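Leukotriene A-4 hydrolase (Saccharomyces cerevisiae, PDB 2XQ0) acts as a zinc-dependent aminopeptidase that preferentially cleaves di- and tripeptides and, in vitro, also has low epoxide hydrolase activity. Local coordinates at residues D34-V39 / S47-F52; E42-S47 / L127-S132; H68-Y73 / H150-F155; S72-Q77 / I116-T121; A86-E91 / S99-N104. One frame throughout, in Å; residues are numbered along the deposited sequence.

Contact 1: D34-V39 / S47-F52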
# COMPACT_ATOMS: atom_id res chain seq x y z
N ASP A 34 -17.17 18.17 6.11
CA ASP A 34 -16.41 19.32 5.63
C ASP A 34 -15.21 19.54 6.54
O ASP A 34 -15.36 19.57 7.76
CB ASP A 34 -17.30 20.56 5.59
CG ASP A 34 -16.54 21.83 5.18
OD1 ASP A 34 -15.97 21.90 4.06
OD2 ASP A 34 -16.53 22.78 6.00
N LEU A 35 -14.03 19.67 5.94
CA LEU A 35 -12.80 19.93 6.67
C LEU A 35 -12.38 21.39 6.44
O LEU A 35 -12.25 21.82 5.31
CB LEU A 35 -11.70 18.96 6.23
CG LEU A 35 -11.91 17.50 6.62
CD1 LEU A 35 -11.06 16.53 5.78
CD2 LEU A 35 -11.65 17.32 8.11
N ASN A 36 -12.20 22.14 7.52
CA ASN A 36 -11.79 23.53 7.41
C ASN A 36 -10.50 23.68 8.20
O ASN A 36 -10.52 23.81 9.42
CB ASN A 36 -12.90 24.45 7.93
CG ASN A 36 -12.51 25.91 7.93
OD1 ASN A 36 -11.43 26.27 7.48
ND2 ASN A 36 -13.40 26.76 8.43
N LEU A 37 -9.37 23.62 7.50
CA LEU A 37 -8.09 23.41 8.14
C LEU A 37 -7.06 24.48 7.84
O LEU A 37 -7.14 25.18 6.83
CB LEU A 37 -7.51 22.04 7.74
CG LEU A 37 -8.42 20.82 7.95
CD1 LEU A 37 -7.79 19.59 7.28
CD2 LEU A 37 -8.71 20.55 9.43
N SER A 38 -6.08 24.57 8.72
CA SER A 38 -4.95 25.46 8.54
C SER A 38 -3.68 24.69 8.87
O SER A 38 -3.59 24.04 9.90
CB SER A 38 -5.10 26.68 9.46
OG SER A 38 -4.02 27.58 9.26
N VAL A 39 -2.70 24.78 7.98
CA VAL A 39 -1.42 24.09 8.15
C VAL A 39 -0.37 25.05 8.69
O VAL A 39 -0.09 26.07 8.08
CB VAL A 39 -0.91 23.59 6.79
CG1 VAL A 39 0.52 23.12 6.91
CG2 VAL A 39 -1.84 22.51 6.24
N SER A 47 -4.81 22.53 12.30
CA SER A 47 -5.84 22.91 13.26
C SER A 47 -7.03 23.38 12.46
O SER A 47 -6.93 23.63 11.27
CB SER A 47 -5.34 24.05 14.17
OG SER A 47 -4.96 25.19 13.40
N GLY A 48 -8.17 23.51 13.11
CA GLY A 48 -9.35 24.02 12.44
C GLY A 48 -10.53 23.25 12.94
O GLY A 48 -10.63 22.94 14.13
N SER A 49 -11.45 22.94 12.04
CA SER A 49 -12.65 22.27 12.49
C SER A 49 -13.17 21.33 11.42
O SER A 49 -12.91 21.50 10.24
CB SER A 49 -13.71 23.31 12.85
OG SER A 49 -14.30 23.84 11.68
N VAL A 50 -13.90 20.31 11.87
CA VAL A 50 -14.58 19.39 10.98
C VAL A 50 -16.06 19.52 11.23
O VAL A 50 -16.51 19.61 12.38
CB VAL A 50 -14.12 17.92 11.14
CG1 VAL A 50 -14.20 17.44 12.59
CG2 VAL A 50 -14.94 17.00 10.22
N THR A 51 -16.82 19.58 10.15
CA THR A 51 -18.27 19.66 10.27
C THR A 51 -18.90 18.46 9.58
O THR A 51 -18.62 18.20 8.41
CB THR A 51 -18.82 20.96 9.62
OG1 THR A 51 -18.13 22.09 10.15
CG2 THR A 51 -20.31 21.11 9.89
N PHE A 52 -19.73 17.73 10.30
CA PHE A 52 -20.48 16.60 9.77
C PHE A 52 -21.96 16.96 9.68
O PHE A 52 -22.53 17.53 10.62
CB PHE A 52 -20.38 15.39 10.69
CG PHE A 52 -18.97 14.90 10.90
CD1 PHE A 52 -18.35 14.11 9.95
CD2 PHE A 52 -18.29 15.19 12.08
CE1 PHE A 52 -17.07 13.64 10.16
CE2 PHE A 52 -17.01 14.73 12.28
CZ PHE A 52 -16.40 13.95 11.32
O HOH W 1 -15.64 22.44 9.17
O HOH W 2 -2.45 25.16 12.70
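Asp34 with Thr51, Asn36 with Ser49 and Ser38 with Ser47 each exchange two backbone hydrogen bonds, six in all. The shortest runs 2.7 Å from Asp34 N to Thr51 O. The longest, from Ser47 N to Ser38 O, measures 3.1 Å. CA-H...O contacts lie between the hydrogen-bonded pairs: Gly48 CA is 3.2 Å from Asn36 O. A CB on Gly48 would clash with that same carbonyl oxygen, and its backbone angles by themselves suit only a residue without one.

The short axes run 175° apart in direction, 4.7 Å from each other at closest, making this an antiparallel ladder in the beta hairpin of strands 28-40 and 45-56, part of the N-terminal domain of this M1 peptidase. Leu35 and Leu37 bond through their backbones to strand 165-172 on the other edge, so the hairpin lies inside a larger sheet.

Apolar contact is confined to the face bearing Leu35 and Val50. Val50 CG2 is anti to the backbone N, which sets it beside Leu35 CD2 at 3.9 Å, and Phe155 touches Leu35.

Polar groups occupy the other face. Water 1 lies 2.7 Å from Thr51 OG1, which Asn115 also reaches; Asp34 O and Ser49 OG are near the same water, though not all its acceptors can be served at once. Asp34 OD1 bonds Thr168 OG1. Water 2 sits 2.6 Å from Ser47 OG and donates to Ser38 O.

Contact 2: E42-S47 / L127-S132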
# COMPACT_ATOMS: atom_id res chain seq x y z
N GLU A 42 5.33 26.17 11.24
CA GLU A 42 5.94 26.71 12.45
C GLU A 42 5.69 25.80 13.65
O GLU A 42 6.62 25.49 14.40
CB GLU A 42 5.40 28.11 12.75
CG GLU A 42 6.08 28.78 13.92
CD GLU A 42 5.23 29.88 14.53
OE1 GLU A 42 5.68 30.52 15.51
OE2 GLU A 42 4.10 30.10 14.02
N LYS A 43 4.45 25.36 13.82
CA LYS A 43 4.10 24.57 14.99
C LYS A 43 4.07 23.08 14.68
O LYS A 43 3.93 22.25 15.57
CB LYS A 43 2.75 25.02 15.56
CG LYS A 43 2.79 26.42 16.13
CD LYS A 43 1.42 26.91 16.54
CE LYS A 43 1.51 28.14 17.44
NZ LYS A 43 2.38 29.20 16.85
N SER A 44 4.23 22.74 13.40
CA SER A 44 3.97 21.38 12.91
C SER A 44 2.63 20.86 13.43
O SER A 44 2.56 19.80 14.05
CB SER A 44 5.11 20.43 13.29
OG SER A 44 6.33 20.88 12.74
N ALA A 45 1.58 21.62 13.16
CA ALA A 45 0.23 21.22 13.50
C ALA A 45 -0.76 21.61 12.41
O ALA A 45 -0.58 22.60 11.70
CB ALA A 45 -0.20 21.84 14.84
N ILE A 46 -1.80 20.80 12.27
CA ILE A 46 -2.96 21.18 11.49
C ILE A 46 -4.11 21.42 12.47
O ILE A 46 -4.33 20.63 13.39
CB ILE A 46 -3.28 20.11 10.45
CG1 ILE A 46 -2.19 20.11 9.37
CG2 ILE A 46 -4.63 20.38 9.80
CD1 ILE A 46 -2.40 19.09 8.28
N SER A 47 -4.81 22.53 12.30
CA SER A 47 -5.84 22.91 13.26
C SER A 47 -7.03 23.38 12.46
O SER A 47 -6.93 23.63 11.27
CB SER A 47 -5.34 24.05 14.17
OG SER A 47 -4.96 25.19 13.40
N LEU A 127 0.86 12.28 10.32
CA LEU A 127 1.60 13.23 9.51
C LEU A 127 3.09 13.05 9.64
O LEU A 127 3.59 12.64 10.69
CB LEU A 127 1.23 14.68 9.90
CG LEU A 127 -0.24 15.05 9.70
CD1 LEU A 127 -0.59 16.36 10.43
CD2 LEU A 127 -0.62 15.12 8.21
N GLN A 128 3.81 13.33 8.56
CA GLN A 128 5.24 13.57 8.68
C GLN A 128 5.56 15.01 8.25
O GLN A 128 5.06 15.49 7.21
CB GLN A 128 6.08 12.57 7.87
CG GLN A 128 7.61 12.74 8.19
CD GLN A 128 8.54 11.98 7.25
OE1 GLN A 128 8.11 11.33 6.30
NE2 GLN A 128 9.84 12.06 7.52
N TRP A 129 6.35 15.72 9.06
CA TRP A 129 6.74 17.09 8.74
C TRP A 129 8.21 17.13 8.41
O TRP A 129 9.01 16.55 9.13
CB TRP A 129 6.50 18.03 9.94
CG TRP A 129 5.07 18.09 10.40
CD1 TRP A 129 4.46 17.26 11.27
CD2 TRP A 129 4.09 19.06 10.00
NE1 TRP A 129 3.14 17.64 11.45
CE2 TRP A 129 2.89 18.74 10.68
CE3 TRP A 129 4.11 20.16 9.14
CZ2 TRP A 129 1.73 19.48 10.52
CZ3 TRP A 129 2.95 20.90 8.99
CH2 TRP A 129 1.77 20.56 9.68
N LEU A 130 8.55 17.82 7.32
CA LEU A 130 9.94 18.10 7.00
C LEU A 130 10.20 19.60 7.01
O LEU A 130 9.39 20.37 6.49
CB LEU A 130 10.30 17.53 5.62
CG LEU A 130 10.38 16.01 5.53
CD1 LEU A 130 9.04 15.43 5.11
CD2 LEU A 130 11.45 15.59 4.56
N ASN A 131 11.32 20.02 7.59
CA ASN A 131 11.73 21.42 7.55
C ASN A 131 12.60 21.77 6.33
O ASN A 131 13.01 20.88 5.59
CB ASN A 131 12.45 21.81 8.85
CG ASN A 131 13.71 21.01 9.08
OD1 ASN A 131 14.51 20.81 8.16
ND2 ASN A 131 13.90 20.55 10.31
N SER A 132 12.86 23.07 6.16
CA SER A 132 13.63 23.63 5.02
C SER A 132 14.91 22.88 4.67
O SER A 132 15.27 22.76 3.50
CB SER A 132 14.01 25.10 5.29
OG SER A 132 12.90 25.97 5.15
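Trp129 lays its indole against the backbone and CB of Ser44. Trp129 CB meets Ser44 OG at 4.0 Å, and from there CG is turned anti to the carbonyl carbon (chi1 -60°), which carries the ring across to the neighbouring segment. Over the five-membered ring stands Ser44 CB, 3.6 Å from the centroid and only 5° off the normal, a CH-pi contact made squarely on the face. Ser44 CA stands above the plane, over the centre of the indole.

The residue stacked on the ring face belongs to a G1 beta bulge: Ser44 and Ala45 together face Ser40 where the hairpin of strands 28-40 and 45-56 turns. Ser44 takes positive backbone angles there, and its CA, CB and carbonyl carbon lie against the indole.

Further out, Trp129 CZ2 is 3.3 Å from Ser44 C. NE1 comes near Ser44 O, but at an angle too poor for a hydrogen bond. At the tip, Trp129 CH2 meets Ala45 N at 3.6 Å. Trp129 CH2 also lies 4.0 Å from Ile46 CG1. Beyond the ring, Ile46 crosses Leu127 at about a right angle, Ile46 CD1 to Leu127 CD1 3.9 Å. Strand 127-130 is an outermost strand of a separate four-stranded sheet, and the Leu127 side chain is about 6 Å from that of the substrate-binding Leu146.

Contact 3: H68-Y73 / H150-F155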
# COMPACT_ATOMS: atom_id res chain seq x y z
N HIS A 68 -20.32 9.02 19.74
CA HIS A 68 -19.00 8.53 20.12
C HIS A 68 -18.14 8.60 18.87
O HIS A 68 -18.46 7.96 17.86
CB HIS A 68 -19.06 7.07 20.57
CG HIS A 68 -19.79 6.84 21.85
ND1 HIS A 68 -20.07 5.58 22.32
CD2 HIS A 68 -20.31 7.71 22.75
CE1 HIS A 68 -20.72 5.68 23.47
NE2 HIS A 68 -20.88 6.96 23.75
N LEU A 69 -17.06 9.37 18.91
CA LEU A 69 -16.14 9.43 17.77
C LEU A 69 -14.74 8.94 18.16
O LEU A 69 -14.38 8.90 19.35
CB LEU A 69 -16.07 10.85 17.18
CG LEU A 69 -17.31 11.54 16.59
CD1 LEU A 69 -16.95 12.83 15.87
CD2 LEU A 69 -18.05 10.66 15.64
N ASP A 70 -13.97 8.56 17.15
CA ASP A 70 -12.60 8.09 17.30
C ASP A 70 -11.71 9.32 17.35
O ASP A 70 -11.93 10.25 16.60
CB ASP A 70 -12.19 7.28 16.05
CG ASP A 70 -12.80 5.89 15.99
OD1 ASP A 70 -12.53 5.09 16.91
OD2 ASP A 70 -13.51 5.58 14.99
N THR A 71 -10.70 9.31 18.21
CA THR A 71 -9.62 10.29 18.14
C THR A 71 -8.39 9.58 18.63
O THR A 71 -8.50 8.57 19.32
CB THR A 71 -9.83 11.55 19.05
OG1 THR A 71 -9.58 11.22 20.42
CG2 THR A 71 -11.23 12.10 18.90
N SER A 72 -7.22 10.10 18.25
CA SER A 72 -5.94 9.63 18.77
C SER A 72 -4.96 10.80 18.84
O SER A 72 -4.56 11.35 17.82
CB SER A 72 -5.36 8.53 17.89
OG SER A 72 -4.08 8.18 18.39
N TYR A 73 -4.58 11.16 20.06
CA TYR A 73 -3.68 12.28 20.29
C TYR A 73 -4.15 13.57 19.61
O TYR A 73 -3.34 14.31 19.06
CB TYR A 73 -2.28 11.95 19.79
CG TYR A 73 -1.69 10.67 20.33
CD1 TYR A 73 -1.46 10.49 21.68
CD2 TYR A 73 -1.34 9.64 19.46
CE1 TYR A 73 -0.90 9.32 22.16
CE2 TYR A 73 -0.80 8.47 19.92
CZ TYR A 73 -0.58 8.31 21.27
OH TYR A 73 -0.02 7.14 21.71
N HIS A 150 -5.30 5.73 11.17
CA HIS A 150 -4.63 6.97 11.59
C HIS A 150 -5.46 8.22 11.27
O HIS A 150 -5.08 9.33 11.66
CB HIS A 150 -3.24 7.07 10.95
CG HIS A 150 -2.30 6.00 11.41
ND1 HIS A 150 -1.81 5.96 12.70
CD2 HIS A 150 -1.78 4.93 10.77
CE1 HIS A 150 -1.02 4.91 12.83
NE2 HIS A 150 -0.97 4.27 11.67
N ALA A 151 -6.57 8.06 10.55
CA ALA A 151 -7.40 9.23 10.26
C ALA A 151 -7.86 9.89 11.56
O ALA A 151 -7.92 11.11 11.66
CB ALA A 151 -8.58 8.86 9.41
N ARG A 152 -8.15 9.06 12.56
CA ARG A 152 -8.55 9.57 13.88
C ARG A 152 -7.43 10.35 14.58
O ARG A 152 -7.65 10.97 15.61
CB ARG A 152 -9.02 8.41 14.78
CG ARG A 152 -7.88 7.44 15.14
CD ARG A 152 -8.36 6.14 15.79
NE ARG A 152 -9.17 5.34 14.86
CZ ARG A 152 -9.64 4.11 15.09
NH1 ARG A 152 -9.42 3.49 16.25
NH2 ARG A 152 -10.35 3.50 14.14
N SER A 153 -6.22 10.33 14.02
CA SER A 153 -5.13 11.12 14.63
C SER A 153 -4.97 12.44 13.87
O SER A 153 -4.16 13.31 14.25
CB SER A 153 -3.83 10.31 14.63
OG SER A 153 -2.80 10.92 15.37
N LEU A 154 -5.74 12.58 12.80
CA LEU A 154 -5.74 13.80 11.98
C LEU A 154 -7.01 14.64 12.23
O LEU A 154 -6.94 15.86 12.34
CB LEU A 154 -5.61 13.48 10.49
CG LEU A 154 -5.65 14.69 9.55
CD1 LEU A 154 -4.50 15.66 9.88
CD2 LEU A 154 -5.60 14.29 8.08
N PHE A 155 -8.16 13.98 12.32
CA PHE A 155 -9.40 14.65 12.75
C PHE A 155 -10.36 13.67 13.41
O PHE A 155 -10.33 12.49 13.13
CB PHE A 155 -10.10 15.36 11.58
CG PHE A 155 -10.51 14.44 10.45
CD1 PHE A 155 -11.84 14.08 10.29
CD2 PHE A 155 -9.57 13.94 9.57
CE1 PHE A 155 -12.23 13.24 9.24
CE2 PHE A 155 -9.95 13.09 8.52
CZ PHE A 155 -11.28 12.74 8.36
O HOH W 3 -2.81 14.58 16.28
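Arg152 O takes one hydrogen bond, 2.8 Å from Ser72 N, and a weaker CA-H...O contact from Thr71 CA at 3.3 Å. The bond is bent, with an N-H...O angle of 134°, and the amide reaches the oxygen from above the carbonyl plane, 52° out of it, so no lone pair is met head-on. Ser72 O in turn accepts from Ser153 OG at 3.0 Å, while Ser153 OG itself accepts from Thr125 N. A water donates to both Tyr73 O and Ser153 O.

The side chain of Arg152 folds back over Asp70. CG sits between the backbone N and the carbonyl carbon, and a bend at chi3 brings the guanidinium flat against the carboxylate, their planes 8° apart. Asp70 OD1 stands over the guanidinium face, 3.6 Å from Arg152 NH1, so the attraction is one of charge without an N-H aimed at it. The N-H groups serve other partners: NE makes a salt bridge with Asp159 and NH1 bonds Leu97 O. Asp70 is in turn fixed by Thr21, Leu22 N and Asp159 N. A leucine in place of Arg152 would probably leave the buried carboxylate of Asp70, and Asp159, without their shared countercharge and the Leu97 carbonyl without its donor.

Residues 151-153 form a short 3-10 turn between strands 141-144 and 165-172 of the N-terminal domain, with the Phe155 side chain about 5 Å from that of the substrate-binding Leu146. The turn backs the link from strand 66-69, at the sheet edge, to strand 74-81, and Phe155 packs beside it on Phe118 of strand 111-120.

Contact 4: S72-Q77 / I116-T121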
# COMPACT_ATOMS: atom_id res chain seq x y z
N SER A 72 -7.22 10.10 18.25
CA SER A 72 -5.94 9.63 18.77
C SER A 72 -4.96 10.80 18.84
O SER A 72 -4.56 11.35 17.82
CB SER A 72 -5.36 8.53 17.89
OG SER A 72 -4.08 8.18 18.39
N TYR A 73 -4.58 11.16 20.06
CA TYR A 73 -3.68 12.28 20.29
C TYR A 73 -4.15 13.57 19.61
O TYR A 73 -3.34 14.31 19.06
CB TYR A 73 -2.28 11.95 19.79
CG TYR A 73 -1.69 10.67 20.33
CD1 TYR A 73 -1.46 10.49 21.68
CD2 TYR A 73 -1.34 9.64 19.46
CE1 TYR A 73 -0.90 9.32 22.16
CE2 TYR A 73 -0.80 8.47 19.92
CZ TYR A 73 -0.58 8.31 21.27
OH TYR A 73 -0.02 7.14 21.71
N LEU A 74 -5.45 13.82 19.63
CA LEU A 74 -5.94 15.13 19.20
C LEU A 74 -6.20 16.02 20.40
O LEU A 74 -6.46 15.55 21.51
CB LEU A 74 -7.23 15.01 18.38
CG LEU A 74 -7.18 14.34 17.02
CD1 LEU A 74 -8.60 14.20 16.45
CD2 LEU A 74 -6.30 15.13 16.08
N ASP A 75 -6.08 17.33 20.18
CA ASP A 75 -6.51 18.32 21.14
C ASP A 75 -7.90 18.80 20.70
O ASP A 75 -8.02 19.64 19.82
CB ASP A 75 -5.49 19.47 21.14
CG ASP A 75 -5.85 20.59 22.09
OD1 ASP A 75 -6.84 20.47 22.85
OD2 ASP A 75 -5.13 21.62 22.07
N VAL A 76 -8.96 18.24 21.29
CA VAL A 76 -10.32 18.67 20.97
C VAL A 76 -10.68 19.90 21.83
O VAL A 76 -10.63 19.85 23.06
CB VAL A 76 -11.35 17.55 21.20
CG1 VAL A 76 -12.77 18.05 20.89
CG2 VAL A 76 -11.02 16.34 20.33
N GLN A 77 -11.06 20.98 21.16
CA GLN A 77 -11.15 22.28 21.81
C GLN A 77 -12.58 22.71 22.10
O GLN A 77 -12.89 23.19 23.20
CB GLN A 77 -10.46 23.34 20.95
CG GLN A 77 -8.98 23.10 20.78
CD GLN A 77 -8.41 23.96 19.67
OE1 GLN A 77 -8.95 24.01 18.56
NE2 GLN A 77 -7.30 24.64 19.95
N ILE A 116 -16.73 20.26 15.27
CA ILE A 116 -15.71 20.07 16.29
C ILE A 116 -14.44 20.84 15.92
O ILE A 116 -13.85 20.59 14.86
CB ILE A 116 -15.33 18.60 16.41
CG1 ILE A 116 -16.59 17.73 16.59
CG2 ILE A 116 -14.31 18.39 17.53
CD1 ILE A 116 -16.37 16.28 16.27
N GLN A 117 -14.02 21.74 16.79
CA GLN A 117 -12.76 22.43 16.61
C GLN A 117 -11.67 21.65 17.30
O GLN A 117 -11.84 21.19 18.42
CB GLN A 117 -12.80 23.84 17.21
CG GLN A 117 -13.72 24.79 16.49
CD GLN A 117 -13.90 26.07 17.25
OE1 GLN A 117 -12.92 26.73 17.62
NE2 GLN A 117 -15.14 26.44 17.52
N PHE A 118 -10.53 21.53 16.63
CA PHE A 118 -9.46 20.72 17.17
C PHE A 118 -8.14 21.16 16.57
O PHE A 118 -8.12 21.94 15.61
CB PHE A 118 -9.72 19.24 16.81
CG PHE A 118 -9.59 18.96 15.35
CD1 PHE A 118 -10.63 19.22 14.48
CD2 PHE A 118 -8.40 18.47 14.83
CE1 PHE A 118 -10.50 18.98 13.12
CE2 PHE A 118 -8.27 18.24 13.50
CZ PHE A 118 -9.32 18.50 12.63
N ARG A 119 -7.06 20.63 17.13
CA ARG A 119 -5.76 20.70 16.48
C ARG A 119 -5.01 19.38 16.66
O ARG A 119 -5.25 18.64 17.63
CB ARG A 119 -4.93 21.87 17.05
CG ARG A 119 -4.69 21.78 18.54
CD ARG A 119 -4.01 23.05 19.09
NE ARG A 119 -2.70 23.23 18.48
CZ ARG A 119 -2.41 24.15 17.57
NH1 ARG A 119 -3.33 25.01 17.16
NH2 ARG A 119 -1.17 24.22 17.08
N THR A 120 -4.12 19.06 15.72
CA THR A 120 -3.23 17.93 15.89
C THR A 120 -2.17 18.21 16.96
O THR A 120 -1.92 19.36 17.32
CB THR A 120 -2.58 17.50 14.56
OG1 THR A 120 -1.78 18.58 14.01
CG2 THR A 120 -3.65 17.11 13.57
N THR A 121 -1.55 17.16 17.48
CA THR A 121 -0.53 17.35 18.50
C THR A 121 0.82 16.79 18.05
O THR A 121 0.93 16.20 16.96
CB THR A 121 -0.93 16.72 19.87
OG1 THR A 121 -0.83 15.29 19.80
CG2 THR A 121 -2.34 17.12 20.28
O HOH W 3 -2.81 14.58 16.28
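Asp75 and Arg119 exchange two backbone hydrogen bonds, each 3.0 Å between N of one and O of the other, and Gln77 N adds a third to Gln117 O, joining two antiparallel segments whose local axes cross at 151°. Beside these backbone bonds, Thr121 OG1 donates to Tyr73 O at 2.8 Å. With OG1 between the backbone N and the carbonyl carbon (chi1 73°), Thr121 CG2 also comes to 3.2 Å from Tyr73 O. Lys123 N supplies a donor to the same hydroxyl, and a water links Thr121 N with Tyr73 O. A valine at Thr121 would probably leave Tyr73 O without its hydroxyl donor and Lys123 N without an acceptor.

Strands 74-81 and 111-120 are neighbours in the large sheet of the N-terminal domain, 111-120 being flanked on its other edge by strand 45-56.

Val76 and Phe118 share one face, where Val76 CG1 meets Ile116 CG2 obliquely at 3.7 Å. Leu74 starts out away from the facing strand, but its end bends back, and Leu74 CD2 approaches the ring obliquely, 4.1 Å from Phe118 CD2; Phe155 and Pro156 also pack against Phe118. On the face of Asp75 and Arg119 the side chains run alongside each other. Asp75 OD2 touches the methylene Arg119 CD at 3.5 Å rather than the guanidinium; Arg119 NE stays 4.6 Å from Asp75 OD2, opposite charges near each other but not in contact.

Contact 5: A86-E91 / S99-N104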
# COMPACT_ATOMS: atom_id res chain seq x y z
N ALA A 86 -22.05 22.09 22.79
CA ALA A 86 -22.51 20.77 23.22
C ALA A 86 -21.54 20.17 24.22
O ALA A 86 -20.33 20.25 24.06
CB ALA A 86 -22.69 19.85 22.02
N ASP A 87 -22.07 19.57 25.28
CA ASP A 87 -21.23 18.92 26.27
C ASP A 87 -20.46 17.77 25.64
O ASP A 87 -21.02 17.02 24.83
CB ASP A 87 -22.08 18.40 27.43
CG ASP A 87 -22.58 19.53 28.34
OD1 ASP A 87 -22.03 20.65 28.26
OD2 ASP A 87 -23.51 19.29 29.14
N PHE A 88 -19.19 17.62 26.01
CA PHE A 88 -18.37 16.53 25.48
C PHE A 88 -17.28 16.17 26.47
O PHE A 88 -16.90 16.99 27.31
CB PHE A 88 -17.77 16.91 24.11
CG PHE A 88 -16.68 17.94 24.17
CD1 PHE A 88 -15.34 17.56 24.24
CD2 PHE A 88 -16.98 19.30 24.16
CE1 PHE A 88 -14.32 18.52 24.30
CE2 PHE A 88 -15.98 20.26 24.22
CZ PHE A 88 -14.65 19.86 24.29
N GLN A 89 -16.78 14.95 26.36
CA GLN A 89 -15.71 14.45 27.22
C GLN A 89 -14.86 13.45 26.43
O GLN A 89 -15.38 12.58 25.74
CB GLN A 89 -16.28 13.79 28.47
CG GLN A 89 -15.24 13.08 29.38
CD GLN A 89 -14.42 14.04 30.23
OE1 GLN A 89 -13.19 13.96 30.28
NE2 GLN A 89 -15.11 14.94 30.92
N ILE A 90 -13.55 13.60 26.53
CA ILE A 90 -12.61 12.64 25.96
C ILE A 90 -12.36 11.56 27.01
O ILE A 90 -12.22 11.86 28.20
CB ILE A 90 -11.28 13.34 25.58
CG1 ILE A 90 -10.47 12.49 24.62
CG2 ILE A 90 -10.46 13.71 26.82
CD1 ILE A 90 -11.01 12.52 23.21
N GLU A 91 -12.36 10.31 26.57
CA GLU A 91 -12.06 9.21 27.48
C GLU A 91 -10.57 8.97 27.46
O GLU A 91 -9.90 9.34 26.50
CB GLU A 91 -12.83 7.95 27.05
CG GLU A 91 -14.35 8.09 27.22
CD GLU A 91 -15.08 6.77 27.01
OE1 GLU A 91 -14.49 5.85 26.42
OE2 GLU A 91 -16.26 6.66 27.43
N SER A 99 -8.51 7.31 21.86
CA SER A 99 -9.30 7.99 22.89
C SER A 99 -10.69 8.29 22.35
O SER A 99 -10.85 9.08 21.45
CB SER A 99 -8.62 9.30 23.31
OG SER A 99 -7.33 9.07 23.84
N ARG A 100 -11.70 7.66 22.92
CA ARG A 100 -13.06 7.90 22.45
C ARG A 100 -13.50 9.31 22.84
O ARG A 100 -13.31 9.74 23.97
CB ARG A 100 -14.02 6.86 23.05
CG ARG A 100 -15.47 7.07 22.63
CD ARG A 100 -16.41 6.08 23.37
NE ARG A 100 -16.36 4.73 22.80
CZ ARG A 100 -15.99 3.65 23.48
NH1 ARG A 100 -15.64 3.75 24.75
NH2 ARG A 100 -15.97 2.46 22.89
N LEU A 101 -14.11 10.02 21.89
CA LEU A 101 -14.66 11.34 22.16
C LEU A 101 -16.16 11.17 22.32
O LEU A 101 -16.82 10.64 21.43
CB LEU A 101 -14.38 12.30 21.00
CG LEU A 101 -15.21 13.58 20.94
CD1 LEU A 101 -14.94 14.50 22.16
CD2 LEU A 101 -14.93 14.33 19.63
N VAL A 102 -16.70 11.62 23.44
CA VAL A 102 -18.10 11.37 23.76
C VAL A 102 -18.85 12.69 23.77
O VAL A 102 -18.46 13.63 24.48
CB VAL A 102 -18.22 10.71 25.13
CG1 VAL A 102 -19.69 10.60 25.55
CG2 VAL A 102 -17.52 9.34 25.11
N ILE A 103 -19.90 12.77 22.98
CA ILE A 103 -20.62 14.02 22.80
C ILE A 103 -22.09 13.82 23.13
O ILE A 103 -22.70 12.86 22.67
CB ILE A 103 -20.49 14.55 21.35
CG1 ILE A 103 -19.03 14.75 20.97
CG2 ILE A 103 -21.27 15.86 21.19
CD1 ILE A 103 -18.78 14.92 19.45
N ASN A 104 -22.65 14.71 23.93
CA ASN A 104 -24.06 14.66 24.25
C ASN A 104 -24.84 15.37 23.18
O ASN A 104 -24.66 16.57 22.99
CB ASN A 104 -24.31 15.34 25.60
CG ASN A 104 -25.78 15.64 25.84
OD1 ASN A 104 -26.65 14.80 25.61
ND2 ASN A 104 -26.06 16.85 26.30
O HOH W 4 -25.15 19.36 26.07
O HOH W 5 -7.36 10.44 26.04
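Leu101 CD1 approaches the Phe88 ring obliquely, 3.7 Å from Phe88 CD1, while Ala86 O of the same segment as the phenylalanine lies at the ring edge, in its plane. The other flat group, the guanidinium of Arg100, is met at its edge: Arg100 NH1 bonds Glu91 OE1 at 2.9 Å, on the syn side of the carboxylate. The two planes stand 88° apart, so this is a single N-H gripping one oxygen and not a paired fork. Arg100 CG is anti to the backbone N, and a bend at chi3 (-77°) turns the tip back to the glutamate, whose chain runs alongside. Arg100 NE is spoken for by Leu22 O.

Four backbone bonds join the strands of the hairpin 84-90/101-104. Gln89 and Val102 exchange two, both 2.8 Å between N and O. Asn104 N donates to Asp87 O at 3.0 Å, and Glu91 N to Arg100 O at 2.8 Å. Waters close the ends, one between Asp87 N and Asn104 ND2, another between Glu91 O and Ser99 OG.

Phe88, Ile90, Leu101 and Ile103 point to one face, where Phe88 CB lies 4.0 Å from Ile103 CG1. Ile116 packs on Leu101, Leu114 on Ile103, and Val79 on both Ile103 and Phe88. Gln89 and Val102 point to the other face.

Leu101 and Ile103 are thus buried against side chains of neighbouring strands, while the rest of the hairpin is largely at the surface, where the salt bridge is likely to be weakened by solvent.

All five contacts lie in the N-terminal domain and reach one ten-stranded sheet. Its first seven strands run 66-69, 101-104, 84-90, 74-81, 111-120, 45-56 and 28-40, so contact 5 joins the second and third, contact 4 the fourth and fifth, and contact 1 the last two named. Contacts 3 and 4 share Ser72 and Tyr73, their centres about 8 Å apart; contact 2, about 27 Å from contact 5 centre to centre, ties the hairpin's turn to a second sheet. Along the chain contact 1 comes first, and contact 5 falls within the span of contacts 2, 3 and 4. Phe155 of contact 3 packs on Phe118 of contact 4, joining loop to sheet.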